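Local coordinates for protein putative 6-phosphogluconolactonase (Neisseria gonorrhoeae, PDB 3LHI) that probably hydrolyses 6-phosphogluconolactone to 6-phosphogluconate, the second step of the oxidative pentose phosphate pathway, at residues A[188-193]-A[225-230]; A[36-41]-A[128-133]; A[72-77]-A[107-112]; A[100-105]-A[119-124]. One frame throughout, in Å; residues are numbered along the deposited sequence.

Contact 1. Residues A[188-193]-A[225-230]; sequences HVFLAI and NCHVFY
Strands 188-193 and 226-230 run parallel, their short axes 4.5 Å apart at closest and 23° from alignment, with F190 paired to H227, L191 to V228, A192 to F229 and I193 to Y230. Four backbone bonds follow, the donor alternating between the strands: H227 N to V189 O, L191 N to H227 O, F229 N to L191 O, the shortest at 2.7 Å, and I193 N to F229 O. Where they begin, a water accepts from V189 N and donates to N225 O. On the face bearing F190, H227 and F229, the F190 ring carries the contact. Its CD2 lies 3.6 Å from H227 CB, and F229 CE1 comes to the F190 ring edge, 3.8 Å from F190 CD2. The two phenylalanines lie alongside each other, pointing the same way, while the imidazole of H227 is turned 34° from the F190 plane, its CD2 over one F190 face. L18 of helix 11-33 packs on both phenylalanines and A192. On the other face L191 CD2 rests 4.1 Å from V228 CG1. I193 places CG1 between its backbone N and carbonyl carbon (chi1 50°), and its CD1 reaches 4.0 Å from Y230 CD1; F202 of helix 196-206 packs against L191, I193 and V228. Parallel strands covered by helices on both faces, with helix 196-206 in the connection between them, are characteristic of the Rossmann-like alpha/beta core of the glucosamine-6-phosphate isomerase/6-phosphogluconolactonase family.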
loop_
_atom_site.group_PDB
_atom_site.type_symbol
_atom_site.label_atom_id
_atom_site.label_comp_id
_atom_site.label_asym_id
_atom_site.label_seq_id
_atom_site.Cartn_x
_atom_site.Cartn_y
_atom_site.Cartn_z
ATOM N N HIS A 188 0.162 3.663 11.453
ATOM C CA HIS A 188 1.572 3.402 11.218
ATOM C C HIS A 188 1.766 3.260 9.702
ATOM O O HIS A 188 1.235 2.299 9.126
ATOM C CB HIS A 188 1.994 2.099 11.969
ATOM C CG HIS A 188 1.809 2.180 13.449
ATOM N ND1 HIS A 188 2.807 2.623 14.286
ATOM C CD2 HIS A 188 0.749 1.886 14.241
ATOM C CE1 HIS A 188 2.367 2.612 15.536
ATOM N NE2 HIS A 188 1.115 2.187 15.533
ATOM N N VAL A 189 2.549 4.157 9.104
ATOM C CA VAL A 189 2.817 4.180 7.687
ATOM C C VAL A 189 4.291 3.903 7.455
ATOM O O VAL A 189 5.169 4.584 7.996
ATOM C CB VAL A 189 2.429 5.522 7.067
ATOM C CG1 VAL A 189 2.708 5.534 5.558
ATOM C CG2 VAL A 189 0.914 5.809 7.329
ATOM N N PHE A 190 4.548 2.928 6.616
ATOM C CA PHE A 190 5.890 2.552 6.186
ATOM C C PHE A 190 6.026 2.819 4.685
ATOM O O PHE A 190 5.052 2.697 3.953
ATOM C CB PHE A 190 6.139 1.089 6.440
ATOM C CG PHE A 190 6.175 0.700 7.873
ATOM C CD1 PHE A 190 4.998 0.418 8.583
ATOM C CD2 PHE A 190 7.365 0.620 8.530
ATOM C CE1 PHE A 190 5.062 0.089 9.940
ATOM C CE2 PHE A 190 7.428 0.268 9.829
ATOM C CZ PHE A 190 6.285 0.045 10.551
ATOM N N LEU A 191 7.226 3.157 4.225
ATOM C CA LEU A 191 7.562 3.294 2.800
ATOM C C LEU A 191 8.794 2.419 2.563
ATOM O O LEU A 191 9.822 2.591 3.268
ATOM C CB LEU A 191 7.878 4.756 2.452
ATOM C CG LEU A 191 8.368 4.978 1.014
ATOM C CD1 LEU A 191 7.315 4.608 -0.015
ATOM C CD2 LEU A 191 8.791 6.433 0.833
ATOM N N ALA A 192 8.714 1.540 1.582
ATOM C CA ALA A 192 9.842 0.736 1.167
ATOM C C ALA A 192 10.237 1.081 -0.244
ATOM O O ALA A 192 9.401 1.077 -1.144
ATOM C CB ALA A 192 9.460 -0.728 1.222
ATOM N N ILE A 193 11.505 1.459 -0.415
ATOM C CA ILE A 193 12.055 1.854 -1.705
ATOM C C ILE A 193 13.446 1.249 -1.856
ATOM O O ILE A 193 14.105 0.972 -0.875
ATOM C CB ILE A 193 12.065 3.386 -1.870
ATOM C CG1 ILE A 193 12.695 4.100 -0.684
ATOM C CG2 ILE A 193 10.668 3.939 -2.278
ATOM C CD1 ILE A 193 13.195 5.518 -0.996
ATOM N N ASN A 225 4.060 10.470 10.076
ATOM C CA ASN A 225 5.477 10.202 10.296
ATOM C C ASN A 225 5.839 8.886 9.617
ATOM O O ASN A 225 5.745 7.821 10.218
ATOM C CB ASN A 225 5.758 10.081 11.782
ATOM C CG ASN A 225 7.254 9.793 12.073
ATOM O OD1 ASN A 225 8.145 10.251 11.333
ATOM N ND2 ASN A 225 7.521 9.039 13.149
ATOM N N CYS A 226 6.256 8.966 8.354
ATOM C CA CYS A 226 6.555 7.768 7.559
ATOM C C CYS A 226 7.865 7.096 7.952
ATOM O O CYS A 226 8.924 7.756 8.003
ATOM C CB CYS A 226 6.668 8.085 6.060
ATOM S SG CYS A 226 5.195 8.568 5.263
ATOM N N HIS A 227 7.806 5.783 8.176
ATOM C CA HIS A 227 9.020 5.001 8.478
ATOM C C HIS A 227 9.552 4.475 7.124
ATOM O O HIS A 227 8.903 3.634 6.519
ATOM C CB HIS A 227 8.629 3.860 9.424
ATOM C CG HIS A 227 7.923 4.318 10.664
ATOM N ND1 HIS A 227 8.624 4.702 11.789
ATOM C CD2 HIS A 227 6.600 4.476 10.956
ATOM C CE1 HIS A 227 7.767 5.070 12.732
ATOM N NE2 HIS A 227 6.531 4.939 12.256
ATOM N N VAL A 228 10.708 4.983 6.662
ATOM C CA VAL A 228 11.203 4.732 5.328
ATOM C C VAL A 228 12.346 3.696 5.400
ATOM O O VAL A 228 13.283 3.859 6.198
ATOM C CB VAL A 228 11.668 6.016 4.603
ATOM C CG1 VAL A 228 12.078 5.647 3.168
ATOM C CG2 VAL A 228 10.580 7.130 4.670
ATOM N N PHE A 229 12.188 2.611 4.651
ATOM C CA PHE A 229 13.160 1.527 4.584
ATOM C C PHE A 229 13.729 1.489 3.197
ATOM O O PHE A 229 13.020 1.186 2.240
ATOM C CB PHE A 229 12.528 0.172 4.941
ATOM C CG PHE A 229 12.273 -0.013 6.408
ATOM C CD1 PHE A 229 11.310 0.735 7.092
ATOM C CD2 PHE A 229 13.029 -0.895 7.131
ATOM C CE1 PHE A 229 11.148 0.597 8.441
ATOM C CE2 PHE A 229 12.831 -1.059 8.510
ATOM C CZ PHE A 229 11.896 -0.288 9.164
ATOM N N TYR A 230 15.033 1.735 3.088
ATOM C CA TYR A 230 15.689 1.877 1.791
ATOM C C TYR A 230 16.821 0.891 1.685
ATOM O O TYR A 230 17.592 0.745 2.624
ATOM C CB TYR A 230 16.271 3.285 1.670
ATOM C CG TYR A 230 17.169 3.481 0.483
ATOM C CD1 TYR A 230 16.654 3.554 -0.793
ATOM C CD2 TYR A 230 18.546 3.542 0.625
ATOM C CE1 TYR A 230 17.457 3.730 -1.879
ATOM C CE2 TYR A 230 19.363 3.684 -0.488
ATOM C CZ TYR A 230 18.822 3.750 -1.728
ATOM O OH TYR A 230 19.598 3.910 -2.865
HETATM O O HOH W 1 3.500 6.334 10.798
#

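Contact 2. Residues A[36-41]-A[128-133]; sequences AVLAVS and PDVLIL
A chi1 of -60° swings the D129 carboxylate to the side of its own backbone N, and OD2 thereby reaches V37 N at 2.8 Å; in S41 a chi1 of -62° likewise brings OG to I132 O, 2.7 Å away. These two side-chain bonds lie toward the two ends of the pairing. The first meets OD2 on its anti side, 17° out of the carboxylate plane, while OD1 forms a salt bridge with K33 of helix 11-33. V37 O accepts twice, from D129 N at 2.8 Å and from V130 N at 3.1 Å, the former more bent. The serine hydroxyl donates to I132 O in the carbonyl plane, on a lone pair. Between these ends A39 N binds V130 O and I132 N binds A39 O, giving the regular alternation of a parallel pair in the middle of the Rossmann-like sheet, where strand 63-71 flanks 36-40 and strand 188-194 flanks 130-133. On the face toward helix 11-33, L38 CD1 meets V130 CG1 at 3.9 Å and also touches I132 CD1. V22, A25 and L26 of the helix pack on V130 and I132. On the opposite face, A39 CB is met by two groups: it lies 3.7 Å from P128 CG, on the proline ring, and 3.8 Å from L131 CD1. V37 CG1 lies across P128, 4.2 Å from P128 CB, and also packs on I100.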
loop_
_atom_site.group_PDB
_atom_site.type_symbol
_atom_site.label_atom_id
_atom_site.label_comp_id
_atom_site.label_asym_id
_atom_site.label_seq_id
_atom_site.Cartn_x
_atom_site.Cartn_y
_atom_site.Cartn_z
ATOM N N ALA A 36 -6.274 -6.298 13.930
ATOM C CA ALA A 36 -5.458 -5.336 13.180
ATOM C C ALA A 36 -5.785 -5.450 11.728
ATOM O O ALA A 36 -6.203 -6.529 11.273
ATOM C CB ALA A 36 -3.980 -5.590 13.403
ATOM N N VAL A 37 -5.607 -4.363 10.996
ATOM C CA VAL A 37 -5.731 -4.341 9.525
ATOM C C VAL A 37 -4.422 -3.831 8.945
ATOM O O VAL A 37 -3.930 -2.758 9.322
ATOM C CB VAL A 37 -6.922 -3.522 9.063
ATOM C CG1 VAL A 37 -6.928 -3.387 7.493
ATOM C CG2 VAL A 37 -8.221 -4.133 9.594
ATOM N N LEU A 38 -3.854 -4.639 8.034
ATOM C CA LEU A 38 -2.621 -4.323 7.321
ATOM C C LEU A 38 -2.967 -4.078 5.831
ATOM O O LEU A 38 -3.645 -4.925 5.195
ATOM C CB LEU A 38 -1.732 -5.578 7.372
ATOM C CG LEU A 38 -0.460 -5.583 6.510
ATOM C CD1 LEU A 38 0.520 -4.524 7.051
ATOM C CD2 LEU A 38 0.204 -6.946 6.440
ATOM N N ALA A 39 -2.499 -2.962 5.272
ATOM C CA ALA A 39 -2.629 -2.700 3.837
ATOM C C ALA A 39 -1.209 -2.713 3.260
ATOM O O ALA A 39 -0.299 -2.074 3.786
ATOM C CB ALA A 39 -3.332 -1.334 3.577
ATOM N N VAL A 40 -1.031 -3.460 2.162
ATOM C CA VAL A 40 0.250 -3.553 1.482
ATOM C C VAL A 40 0.141 -3.064 0.035
ATOM O O VAL A 40 -0.931 -3.045 -0.558
ATOM C CB VAL A 40 0.795 -5.016 1.508
ATOM C CG1 VAL A 40 0.944 -5.499 2.978
ATOM C CG2 VAL A 40 -0.107 -5.975 0.705
ATOM N N SER A 41 1.314 -2.727 -0.493
ATOM C CA SER A 41 1.459 -2.316 -1.882
ATOM C C SER A 41 2.051 -3.456 -2.712
ATOM O O SER A 41 2.720 -4.347 -2.174
ATOM C CB SER A 41 2.299 -1.044 -1.967
ATOM O OG SER A 41 1.661 0.029 -1.282
ATOM N N PRO A 128 -6.946 0.885 7.628
ATOM C CA PRO A 128 -5.793 0.159 8.096
ATOM C C PRO A 128 -5.166 0.697 9.350
ATOM O O PRO A 128 -5.195 1.915 9.559
ATOM C CB PRO A 128 -4.815 0.186 6.918
ATOM C CG PRO A 128 -5.701 0.457 5.751
ATOM C CD PRO A 128 -6.808 1.323 6.251
ATOM N N ASP A 129 -4.588 -0.193 10.166
ATOM C CA ASP A 129 -3.743 0.190 11.283
ATOM C C ASP A 129 -2.308 0.365 10.839
ATOM O O ASP A 129 -1.556 1.178 11.381
ATOM C CB ASP A 129 -3.798 -0.869 12.358
ATOM C CG ASP A 129 -5.178 -1.045 12.869
ATOM O OD1 ASP A 129 -5.703 -0.015 13.416
ATOM O OD2 ASP A 129 -5.768 -2.135 12.720
ATOM N N VAL A 130 -1.892 -0.449 9.855
ATOM C CA VAL A 130 -0.501 -0.461 9.356
ATOM C C VAL A 130 -0.582 -0.469 7.831
ATOM O O VAL A 130 -1.326 -1.289 7.265
ATOM C CB VAL A 130 0.296 -1.678 9.879
ATOM C CG1 VAL A 130 1.748 -1.641 9.342
ATOM C CG2 VAL A 130 0.283 -1.725 11.422
ATOM N N LEU A 131 0.150 0.424 7.197
ATOM C CA LEU A 131 0.178 0.554 5.729
ATOM C C LEU A 131 1.622 0.512 5.276
ATOM O O LEU A 131 2.474 1.196 5.846
ATOM C CB LEU A 131 -0.453 1.897 5.341
ATOM C CG LEU A 131 -0.231 2.395 3.922
ATOM C CD1 LEU A 131 -0.883 1.466 2.849
ATOM C CD2 LEU A 131 -0.809 3.827 3.794
ATOM N N ILE A 132 1.923 -0.301 4.261
ATOM C CA ILE A 132 3.223 -0.218 3.589
ATOM C C ILE A 132 2.989 0.281 2.157
ATOM O O ILE A 132 2.267 -0.328 1.351
ATOM C CB ILE A 132 4.062 -1.521 3.581
ATOM C CG1 ILE A 132 4.247 -2.099 4.986
ATOM C CG2 ILE A 132 5.441 -1.250 2.918
ATOM C CD1 ILE A 132 3.098 -2.912 5.465
ATOM N N LEU A 133 3.599 1.434 1.909
ATOM C CA LEU A 133 3.630 2.104 0.625
ATOM C C LEU A 133 4.881 1.753 -0.163
ATOM O O LEU A 133 5.890 1.312 0.415
ATOM C CB LEU A 133 3.592 3.616 0.843
ATOM C CG LEU A 133 2.288 4.199 1.391
ATOM C CD1 LEU A 133 2.447 5.679 1.675
ATOM C CD2 LEU A 133 1.152 3.925 0.418
#

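Contact 3. Residues A[72-77]-A[107-112]; sequences IVPTNH and KTETEL
This is a loop-to-loop contact of apolar packing and water bridges, near the surface, between the segment that follows strand 63-71 and the one that leads into helix 114-124; no direct hydrogen bond spans it. P74 is the residue most buried by the other loop. Its CB and CG both lie against K107 O, CB at 3.4 Å, while P74 CD lies 3.7 Å from the carboxylate carbon CD of E109, whose side chain crosses the ring at about a right angle. A bend at chi2 (84°) turns that glutamate back over the proline. L112 CD1 packs on the V73-P74 peptide, 3.5 Å from P74 N, and its CB touches I72 CG2 at 4.0 Å. V117 of helix 114-124 packs on both I72 and L112. Each loop is shaped by its own turn: P74 to H77 form a type I beta turn closed by H77 N to P74 O, and residues 109-111 make a 3-10 turn, from which E111 OE1 reaches back to accept from T108 N at 2.9 Å through its anti lone pair. Two waters bridge the gap. One accepts from T75 N and donates to K107 O at 2.8 Å; the other donates to E109 OE2 and accepts weakly from H77 NE2. OE2 also sits at the edge of the imidazole, 3.7 Å from H77 CD2, with carboxylate and ring planes 73° apart. H77 ND1 is hydrogen-bonded to D79 N.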
loop_
_atom_site.group_PDB
_atom_site.type_symbol
_atom_site.label_atom_id
_atom_site.label_comp_id
_atom_site.label_asym_id
_atom_site.label_seq_id
_atom_site.Cartn_x
_atom_site.Cartn_y
_atom_site.Cartn_z
ATOM N N ILE A 72 -7.471 -2.771 -11.870
ATOM C CA ILE A 72 -8.824 -3.268 -12.132
ATOM C C ILE A 72 -8.732 -4.247 -13.295
ATOM O O ILE A 72 -8.934 -3.899 -14.458
ATOM C CB ILE A 72 -9.839 -2.138 -12.359
ATOM C CG1 ILE A 72 -9.854 -1.201 -11.133
ATOM C CG2 ILE A 72 -11.188 -2.746 -12.615
ATOM C CD1 ILE A 72 -10.821 0.003 -11.244
ATOM N N VAL A 73 -8.351 -5.449 -12.913
ATOM C CA VAL A 73 -8.171 -6.635 -13.756
ATOM C C VAL A 73 -8.629 -7.810 -12.940
ATOM O O VAL A 73 -8.687 -7.746 -11.717
ATOM C CB VAL A 73 -6.681 -6.831 -14.180
ATOM C CG1 VAL A 73 -6.180 -5.672 -15.083
ATOM C CG2 VAL A 73 -5.756 -7.090 -13.003
ATOM N N PRO A 74 -8.978 -8.937 -13.599
ATOM C CA PRO A 74 -9.393 -10.084 -12.816
ATOM C C PRO A 74 -8.309 -10.527 -11.818
ATOM O O PRO A 74 -7.128 -10.322 -12.066
ATOM C CB PRO A 74 -9.635 -11.152 -13.868
ATOM C CG PRO A 74 -10.040 -10.345 -15.064
ATOM C CD PRO A 74 -9.159 -9.135 -15.046
ATOM N N THR A 75 -8.717 -11.167 -10.741
ATOM C CA THR A 75 -7.757 -11.515 -9.726
ATOM C C THR A 75 -6.785 -12.639 -10.109
ATOM O O THR A 75 -5.780 -12.845 -9.420
ATOM C CB THR A 75 -8.453 -11.789 -8.399
ATOM O OG1 THR A 75 -9.294 -12.935 -8.513
ATOM C CG2 THR A 75 -9.192 -10.569 -7.857
ATOM N N ASN A 76 -7.038 -13.316 -11.223
ATOM C CA ASN A 76 -6.094 -14.283 -11.783
ATOM C C ASN A 76 -5.241 -13.716 -12.906
ATOM O O ASN A 76 -4.511 -14.466 -13.537
ATOM C CB ASN A 76 -6.827 -15.555 -12.219
ATOM C CG ASN A 76 -7.768 -15.352 -13.352
ATOM O OD1 ASN A 76 -8.219 -14.245 -13.640
ATOM N ND2 ASN A 76 -8.149 -16.472 -13.993
ATOM N N HIS A 77 -5.298 -12.392 -13.147
ATOM C CA HIS A 77 -4.517 -11.708 -14.177
ATOM C C HIS A 77 -3.079 -11.507 -13.722
ATOM O O HIS A 77 -2.818 -11.298 -12.516
ATOM C CB HIS A 77 -5.169 -10.362 -14.474
ATOM C CG HIS A 77 -4.646 -9.611 -15.651
ATOM N ND1 HIS A 77 -3.444 -8.927 -15.658
ATOM C CD2 HIS A 77 -5.187 -9.443 -16.888
ATOM C CE1 HIS A 77 -3.296 -8.337 -16.842
ATOM N NE2 HIS A 77 -4.353 -8.615 -17.592
ATOM N N LYS A 107 -14.752 -12.530 -11.436
ATOM C CA LYS A 107 -15.177 -11.585 -12.437
ATOM C C LYS A 107 -14.150 -11.427 -13.538
ATOM O O LYS A 107 -12.966 -11.249 -13.271
ATOM C CB LYS A 107 -15.458 -10.231 -11.784
ATOM C CG LYS A 107 -16.518 -10.278 -10.711
ATOM C CD LYS A 107 -17.910 -10.625 -11.262
ATOM C CE LYS A 107 -18.960 -10.478 -10.175
ATOM N NZ LYS A 107 -20.189 -11.179 -10.518
ATOM N N THR A 108 -14.592 -11.499 -14.787
ATOM C CA THR A 108 -13.702 -11.379 -15.919
ATOM C C THR A 108 -13.632 -9.899 -16.361
ATOM O O THR A 108 -14.354 -9.069 -15.801
ATOM C CB THR A 108 -14.169 -12.338 -17.033
ATOM O OG1 THR A 108 -15.437 -11.911 -17.539
ATOM C CG2 THR A 108 -14.339 -13.771 -16.462
ATOM N N GLU A 109 -12.748 -9.541 -17.303
ATOM C CA GLU A 109 -12.516 -8.142 -17.691
ATOM C C GLU A 109 -13.774 -7.395 -18.066
ATOM O O GLU A 109 -13.944 -6.239 -17.705
ATOM C CB GLU A 109 -11.558 -7.937 -18.885
ATOM C CG GLU A 109 -10.103 -8.169 -18.613
ATOM C CD GLU A 109 -9.680 -9.622 -18.703
ATOM O OE1 GLU A 109 -10.592 -10.549 -18.816
ATOM O OE2 GLU A 109 -8.417 -9.804 -18.668
ATOM N N THR A 110 -14.655 -8.033 -18.834
ATOM C CA THR A 110 -15.888 -7.318 -19.244
ATOM C C THR A 110 -16.915 -7.171 -18.140
ATOM O O THR A 110 -17.896 -6.468 -18.324
ATOM C CB THR A 110 -16.539 -7.941 -20.488
ATOM O OG1 THR A 110 -16.941 -9.282 -20.205
ATOM C CG2 THR A 110 -15.534 -7.900 -21.668
ATOM N N GLU A 111 -16.687 -7.818 -16.984
ATOM C CA GLU A 111 -17.539 -7.684 -15.824
ATOM C C GLU A 111 -17.044 -6.663 -14.813
ATOM O O GLU A 111 -17.688 -6.460 -13.795
ATOM C CB GLU A 111 -17.715 -9.006 -15.117
ATOM C CG GLU A 111 -18.368 -10.070 -16.025
ATOM C CD GLU A 111 -18.472 -11.472 -15.388
ATOM O OE1 GLU A 111 -17.484 -12.015 -14.836
ATOM O OE2 GLU A 111 -19.551 -12.059 -15.435
ATOM N N LEU A 112 -15.909 -6.027 -15.086
ATOM C CA LEU A 112 -15.268 -5.164 -14.123
ATOM C C LEU A 112 -15.420 -3.763 -14.680
ATOM O O LEU A 112 -14.832 -3.414 -15.726
ATOM C CB LEU A 112 -13.788 -5.531 -13.957
ATOM C CG LEU A 112 -13.538 -6.835 -13.196
ATOM C CD1 LEU A 112 -12.018 -7.198 -13.289
ATOM C CD2 LEU A 112 -14.027 -6.791 -11.744
HETATM O O HOH W 2 -11.704 -11.306 -10.761
HETATM O O HOH W 3 -6.640 -7.216 -19.168
#

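Contact 4. Residues A[100-105]-A[119-124]; sequences IPMVED and DYALKH
Water 4 ties P101 to A121, donating to P101 O at 2.7 Å and to A121 O at 2.8 Å; thus a carbonyl of the loop and one of helix 114-124 share a bridge, with no direct hydrogen bond between the segments. A second water accepts from D105 N and lies 3.2 Å from Y120 OH. Y120 buries more surface here than any other residue. Its CG stands opposite the backbone N (chi1 169°), which projects the phenol from the helix across the loop. E104 CB lies over one ring face, a CH-pi contact 3.9 Å from the centroid, and the extended side chain runs out past the rim, with E104 CD 3.7 Å from Y120 CE2 and the carboxylate plane only 12° from parallel to the ring. The opposite face is approached by H124 NE2, from one helical turn on. This is loop-to-helix packing on the flank of the alpha/beta core: the loop leaves short strand 98-99 and packs against the helix that leads on to strand 130-133. P101 touches both aromatic residues, its CG 3.4 Å from Y120 OH and over the H124 imidazole in another CH-pi contact, 19° off the ring normal. A121 CB faces M102 O at 3.5 Å; that carbonyl oxygen is buried here and has no polar partner in the model. M102, a selenomethionine, starts away from the helix, yet its SE still touches A121 CB; it also packs on strand 63-71 and L163. I100 CG2 rests against H124 O.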
loop_
_atom_site.group_PDB
_atom_site.type_symbol
_atom_site.label_atom_id
_atom_site.label_comp_id
_atom_site.label_asym_id
_atom_site.label_seq_id
_atom_site.Cartn_x
_atom_site.Cartn_y
_atom_site.Cartn_z
ATOM N N ILE A 100 -9.275 -8.878 2.798
ATOM C CA ILE A 100 -10.285 -7.844 2.563
ATOM C C ILE A 100 -10.135 -7.413 1.086
ATOM O O ILE A 100 -9.135 -6.832 0.682
ATOM C CB ILE A 100 -10.083 -6.628 3.510
ATOM C CG1 ILE A 100 -10.106 -7.047 4.994
ATOM C CG2 ILE A 100 -11.141 -5.547 3.179
ATOM C CD1 ILE A 100 -9.554 -5.985 5.933
ATOM N N PRO A 101 -11.103 -7.794 0.234
ATOM C CA PRO A 101 -10.919 -7.658 -1.211
ATOM C C PRO A 101 -11.057 -6.260 -1.730
ATOM O O PRO A 101 -11.825 -5.431 -1.169
ATOM C CB PRO A 101 -12.005 -8.539 -1.775
ATOM C CG PRO A 101 -13.116 -8.387 -0.776
ATOM C CD PRO A 101 -12.400 -8.446 0.564
HETATM N N MSE A 102 -10.366 -6.020 -2.838
HETATM C CA MSE A 102 -10.450 -4.801 -3.614
HETATM C C MSE A 102 -11.172 -5.006 -4.970
HETATM O O MSE A 102 -11.863 -4.116 -5.457
HETATM C CB MSE A 102 -9.040 -4.255 -3.840
HETATM C CG MSE A 102 -8.339 -3.680 -2.600
HETATM SE SE MSE A 102 -8.991 -1.882 -2.182
HETATM C CE MSE A 102 -7.540 -0.836 -3.065
ATOM N N VAL A 103 -10.954 -6.174 -5.573
ATOM C CA VAL A 103 -11.615 -6.666 -6.800
ATOM C C VAL A 103 -12.203 -8.023 -6.457
ATOM O O VAL A 103 -11.559 -8.873 -5.794
ATOM C CB VAL A 103 -10.583 -6.794 -7.981
ATOM C CG1 VAL A 103 -11.200 -7.466 -9.202
ATOM C CG2 VAL A 103 -10.121 -5.407 -8.393
ATOM N N GLU A 104 -13.441 -8.261 -6.912
ATOM C CA GLU A 104 -14.149 -9.500 -6.633
ATOM C C GLU A 104 -13.580 -10.660 -7.434
ATOM O O GLU A 104 -13.411 -10.532 -8.650
ATOM C CB GLU A 104 -15.640 -9.284 -6.977
ATOM C CG GLU A 104 -16.546 -10.368 -6.453
ATOM C CD GLU A 104 -18.030 -10.056 -6.598
ATOM O OE1 GLU A 104 -18.363 -9.013 -7.194
ATOM O OE2 GLU A 104 -18.810 -10.886 -6.086
ATOM N N ASP A 105 -13.334 -11.781 -6.770
ATOM C CA ASP A 105 -12.910 -13.008 -7.450
ATOM C C ASP A 105 -13.994 -13.502 -8.411
ATOM O O ASP A 105 -15.191 -13.369 -8.122
ATOM C CB ASP A 105 -12.621 -14.122 -6.446
ATOM C CG ASP A 105 -11.398 -13.877 -5.591
ATOM O OD1 ASP A 105 -10.439 -13.223 -6.087
ATOM O OD2 ASP A 105 -11.412 -14.391 -4.455
ATOM N N ASP A 119 -17.363 0.785 -5.686
ATOM C CA ASP A 119 -18.455 0.597 -4.755
ATOM C C ASP A 119 -18.340 -0.702 -3.964
ATOM O O ASP A 119 -18.542 -0.707 -2.746
ATOM C CB ASP A 119 -19.790 0.782 -5.463
ATOM C CG ASP A 119 -20.095 2.289 -5.723
ATOM O OD1 ASP A 119 -19.367 3.256 -5.220
ATOM O OD2 ASP A 119 -21.068 2.497 -6.441
ATOM N N TYR A 120 -17.958 -1.791 -4.639
ATOM C CA TYR A 120 -17.737 -3.095 -3.999
ATOM C C TYR A 120 -16.602 -2.964 -2.985
ATOM O O TYR A 120 -16.746 -3.387 -1.845
ATOM C CB TYR A 120 -17.412 -4.169 -5.062
ATOM C CG TYR A 120 -16.902 -5.496 -4.552
ATOM C CD1 TYR A 120 -15.529 -5.711 -4.377
ATOM C CD2 TYR A 120 -17.766 -6.523 -4.267
ATOM C CE1 TYR A 120 -15.040 -6.925 -3.909
ATOM C CE2 TYR A 120 -17.302 -7.731 -3.796
ATOM C CZ TYR A 120 -15.919 -7.918 -3.601
ATOM O OH TYR A 120 -15.424 -9.127 -3.151
ATOM N N ALA A 121 -15.500 -2.368 -3.405
ATOM C CA ALA A 121 -14.333 -2.227 -2.511
ATOM C C ALA A 121 -14.668 -1.381 -1.251
ATOM O O ALA A 121 -14.276 -1.737 -0.130
ATOM C CB ALA A 121 -13.152 -1.678 -3.258
ATOM N N LEU A 122 -15.454 -0.315 -1.456
ATOM C CA LEU A 122 -15.857 0.557 -0.335
ATOM C C LEU A 122 -16.693 -0.176 0.680
ATOM O O LEU A 122 -16.622 0.123 1.867
ATOM C CB LEU A 122 -16.578 1.812 -0.848
ATOM C CG LEU A 122 -15.720 2.928 -1.478
ATOM C CD1 LEU A 122 -16.603 3.931 -2.266
ATOM C CD2 LEU A 122 -14.783 3.607 -0.473
ATOM N N LYS A 123 -17.522 -1.121 0.230
ATOM C CA LYS A 123 -18.330 -1.946 1.114
ATOM C C LYS A 123 -17.513 -2.870 2.020
ATOM O O LYS A 123 -18.008 -3.262 3.070
ATOM C CB LYS A 123 -19.376 -2.752 0.356
ATOM C CG LYS A 123 -20.501 -1.881 -0.170
ATOM C CD LYS A 123 -21.448 -2.748 -1.023
ATOM C CE LYS A 123 -22.664 -1.951 -1.547
ATOM N NZ LYS A 123 -22.423 -0.534 -2.015
ATOM N N HIS A 124 -16.286 -3.255 1.593
ATOM C CA HIS A 124 -15.451 -4.150 2.376
ATOM C C HIS A 124 -14.357 -3.420 3.166
ATOM O O HIS A 124 -13.748 -3.969 4.084
ATOM C CB HIS A 124 -14.804 -5.152 1.425
ATOM C CG HIS A 124 -15.773 -6.082 0.787
ATOM N ND1 HIS A 124 -16.021 -7.341 1.282
ATOM C CD2 HIS A 124 -16.595 -5.922 -0.275
ATOM C CE1 HIS A 124 -16.954 -7.926 0.544
ATOM N NE2 HIS A 124 -17.294 -7.097 -0.425
HETATM O O HOH W 4 -11.819 -3.032 0.105
HETATM O O HOH W 5 -13.776 -11.743 -3.901
#

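From the N terminus, after strand 3-8 and helix 11-33, contact 2 pairs strand 36-40 with 130-133 across a long excursion. Both contact 3 and contact 4 lie within that excursion, and they cross: 72-77 is followed by 100-105, then 107-112, then 119-124. They touch, T75 OG1 bonding to D105 OD1 and V103 packing on V73 and L112, and so join the loops after strands 63-71 and 98-99 to helix 114-124. V37 and I100 connect contact 4 to contact 2. Contact 1 follows in series, closing the connection through helices 196-206 and 215-219; its strand 188-193 pairs with 130-133, extending the sheet of contact 2. Contact 3 lies remote from contact 1, centres about 31 Å apart.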